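Local coordinates for uncharacterized protein TP-0789 domain-containing protein (Desulfovibrio piger ATCC 29098, PDB 4Z48), which is of unknown function but belongs to the LolA-like outer-membrane lipoprotein-sorting family, and so may bind a lipid or another hydrophobic ligand, at residues V190-S196 / Q209-P215. Residues are numbered along the deposited sequence; the frame is centred on the assembly and turned at random.
Sequences VKKLFFS and QMRVERP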
loop_
_atom_site.group_PDB
_atom_site.type_symbol
_atom_site.label_atom_id
_atom_site.label_comp_id
_atom_site.label_asym_id
_atom_site.label_seq_id
_atom_site.Cartn_x
_atom_site.Cartn_y
_atom_site.Cartn_z
ATOM N N VAL A 190 8.094 9.722 -10.431
ATOM C CA VAL A 190 6.732 10.216 -10.147
ATOM C C VAL A 190 6.448 10.254 -8.619
ATOM O O VAL A 190 5.683 11.118 -8.149
ATOM C CB VAL A 190 5.626 9.433 -10.946
ATOM C CG1 VAL A 190 5.529 7.968 -10.540
ATOM C CG2 VAL A 190 4.262 10.105 -10.816
ATOM N N LYS A 191 7.049 9.325 -7.853
ATOM C CA LYS A 191 6.810 9.310 -6.413
ATOM C C LYS A 191 8.030 8.872 -5.658
ATOM O O LYS A 191 8.767 7.964 -6.098
ATOM C CB LYS A 191 5.627 8.395 -6.002
ATOM C CG LYS A 191 4.341 8.591 -6.678
ATOM C CD LYS A 191 3.243 7.964 -5.882
ATOM C CE LYS A 191 2.011 8.170 -6.683
ATOM N NZ LYS A 191 0.841 7.582 -6.031
ATOM N N LYS A 192 8.234 9.495 -4.491
ATOM C CA LYS A 192 9.295 9.129 -3.539
ATOM C C LYS A 192 8.601 8.705 -2.238
ATOM O O LYS A 192 7.812 9.472 -1.697
ATOM C CB LYS A 192 10.305 10.283 -3.286
ATOM C CG LYS A 192 11.151 10.695 -4.478
ATOM C CD LYS A 192 12.404 11.438 -3.996
ATOM C CE LYS A 192 12.550 12.838 -4.568
ATOM N NZ LYS A 192 13.904 13.429 -4.305
ATOM N N LEU A 193 8.852 7.476 -1.784
ATOM C CA LEU A 193 8.259 6.939 -0.560
ATOM C C LEU A 193 9.320 6.767 0.497
ATOM O O LEU A 193 10.431 6.329 0.190
ATOM C CB LEU A 193 7.558 5.608 -0.809
ATOM C CG LEU A 193 6.294 5.595 -1.688
ATOM C CD1 LEU A 193 6.637 5.806 -3.166
ATOM C CD2 LEU A 193 5.592 4.246 -1.560
ATOM N N PHE A 194 8.975 7.156 1.733
ATOM C CA PHE A 194 9.820 7.032 2.911
ATOM C C PHE A 194 9.036 6.296 3.948
ATOM O O PHE A 194 7.987 6.767 4.380
ATOM C CB PHE A 194 10.267 8.411 3.436
ATOM C CG PHE A 194 11.012 9.258 2.431
ATOM C CD1 PHE A 194 10.321 10.091 1.550
ATOM C CD2 PHE A 194 12.400 9.204 2.340
ATOM C CE1 PHE A 194 11.004 10.882 0.631
ATOM C CE2 PHE A 194 13.084 9.997 1.414
ATOM C CZ PHE A 194 12.377 10.827 0.560
ATOM N N PHE A 195 9.519 5.127 4.333
ATOM C CA PHE A 195 8.904 4.287 5.343
ATOM C C PHE A 195 9.699 4.667 6.611
ATOM O O PHE A 195 10.680 4.030 6.971
ATOM C CB PHE A 195 8.987 2.808 4.868
ATOM C CG PHE A 195 8.360 2.519 3.510
ATOM C CD1 PHE A 195 9.068 2.756 2.326
ATOM C CD2 PHE A 195 7.099 1.937 3.416
ATOM C CE1 PHE A 195 8.497 2.486 1.063
ATOM C CE2 PHE A 195 6.537 1.643 2.155
ATOM C CZ PHE A 195 7.230 1.948 0.986
ATOM N N SER A 196 9.340 5.823 7.183
ATOM C CA SER A 196 10.056 6.552 8.224
ATOM C C SER A 196 9.967 5.964 9.645
ATOM O O SER A 196 10.654 6.461 10.557
ATOM C CB SER A 196 9.614 8.011 8.240
ATOM O OG SER A 196 8.195 8.146 8.309
ATOM N N GLN A 209 4.693 4.557 9.846
ATOM C CA GLN A 209 4.745 5.952 9.456
ATOM C C GLN A 209 5.325 6.013 8.047
ATOM O O GLN A 209 6.240 5.263 7.714
ATOM C CB GLN A 209 5.524 6.806 10.454
ATOM C CG GLN A 209 5.443 8.304 10.144
ATOM C CD GLN A 209 6.431 9.076 10.978
ATOM O OE1 GLN A 209 7.640 9.086 10.701
ATOM N NE2 GLN A 209 5.939 9.784 11.985
HETATM N N MSE A 210 4.741 6.865 7.217
HETATM C CA MSE A 210 5.159 7.024 5.835
HETATM C C MSE A 210 5.103 8.461 5.371
HETATM O O MSE A 210 4.177 9.193 5.722
HETATM C CB MSE A 210 4.220 6.224 4.949
HETATM C CG MSE A 210 4.569 4.777 4.764
HETATM SE SE MSE A 210 3.461 4.287 3.258
HETATM C CE MSE A 210 4.711 4.725 1.870
ATOM N N ARG A 211 6.061 8.852 4.537
ATOM C CA ARG A 211 6.016 10.136 3.835
ATOM C C ARG A 211 5.994 9.787 2.328
ATOM O O ARG A 211 6.811 8.981 1.866
ATOM C CB ARG A 211 7.179 11.065 4.256
ATOM C CG ARG A 211 7.172 12.394 3.507
ATOM C CD ARG A 211 8.411 13.153 3.871
ATOM N NE ARG A 211 8.554 14.357 3.071
ATOM C CZ ARG A 211 8.338 15.593 3.506
ATOM N NH1 ARG A 211 7.960 15.809 4.763
ATOM N NH2 ARG A 211 8.499 16.625 2.691
ATOM N N VAL A 212 4.992 10.300 1.576
ATOM C CA VAL A 212 4.888 10.031 0.147
ATOM C C VAL A 212 4.922 11.374 -0.566
ATOM O O VAL A 212 4.080 12.226 -0.295
ATOM C CB VAL A 212 3.609 9.218 -0.203
ATOM C CG1 VAL A 212 3.542 8.919 -1.698
ATOM C CG2 VAL A 212 3.529 7.927 0.625
ATOM N N GLU A 213 5.899 11.570 -1.446
ATOM C CA GLU A 213 6.127 12.809 -2.160
ATOM C C GLU A 213 5.883 12.647 -3.652
ATOM O O GLU A 213 6.261 11.646 -4.250
ATOM C CB GLU A 213 7.583 13.296 -1.950
ATOM C CG GLU A 213 8.019 13.595 -0.521
ATOM C CD GLU A 213 9.507 13.888 -0.353
ATOM O OE1 GLU A 213 10.247 13.870 -1.364
ATOM O OE2 GLU A 213 9.928 14.186 0.786
ATOM N N ARG A 214 5.201 13.615 -4.235
ATOM C CA ARG A 214 5.011 13.684 -5.690
ATOM C C ARG A 214 5.757 14.930 -6.113
ATOM O O ARG A 214 5.230 16.034 -5.947
ATOM C CB ARG A 214 3.520 13.681 -6.100
ATOM C CG ARG A 214 2.935 12.252 -6.021
ATOM C CD ARG A 214 1.573 12.168 -6.646
ATOM N NE ARG A 214 0.655 13.129 -6.040
ATOM C CZ ARG A 214 -0.521 13.496 -6.549
ATOM N NH1 ARG A 214 -0.923 13.027 -7.728
ATOM N NH2 ARG A 214 -1.292 14.356 -5.896
ATOM N N PRO A 215 7.043 14.780 -6.522
ATOM C CA PRO A 215 7.844 15.966 -6.887
ATOM C C PRO A 215 7.222 16.798 -8.028
ATOM O O PRO A 215 7.356 18.023 -8.031
ATOM C CB PRO A 215 9.205 15.376 -7.297
ATOM C CG PRO A 215 8.932 13.912 -7.630
ATOM C CD PRO A 215 7.824 13.524 -6.678
HETATM O O HOH W 1 9.506 8.863 12.639
#
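Lys192 and Phe194 pair with Glu213 and Arg211 through four backbone hydrogen bonds that hold together the two antiparallel strands of a beta hairpin. Phe194 N gives its hydrogen to Arg211 O at 2.8 Å, and Lys192 N reaches Glu213 O at 2.9 Å; Glu213 N and Arg211 N return the bonds. Leu193 and Val212 form the non-hydrogen-bonded pair between them.

Leu193, Val212, Met210 and Phe195 form an apolar cluster on one face. Selenomethionine Met210 bends at chi3 (90°), which carries its CE over one face of the Phe195 ring, 4.0 Å from the centroid, in a CH-pi contact. The same methyl lies 3.6 Å from Leu193 CD2; a long, flexible chain lets it meet both.

The other face mixes the charged Lys192, Arg211 and Glu213 with the Phe194 ring. Arg211, extended from CG to NE, presents NE to the anti lone pair of Glu213 OE2 at 2.7 Å, a salt bridge along one strand. The carboxylate so held crosses the Phe194 ring obliquely, OE2 3.5 Å from Phe194 CE1, planes 54° apart. At the far end, the small Ser196 hydroxyl lets OG donate to an in-plane lone pair of Gln209 OE1 at 2.6 Å; a water donates there too.

Lys191 and Arg214 extend side by side from the Leu193 side, long enough to carry their charges to Asp123 and Asp118 respectively. Strand 177-184 continues the sheet beyond 190-196, where Val190 and Lys191 make a classic beta bulge opposite Tyr182, while strand 219-230 flanks 209-214 and brings Phe220 into a cation-pi contact with Arg211.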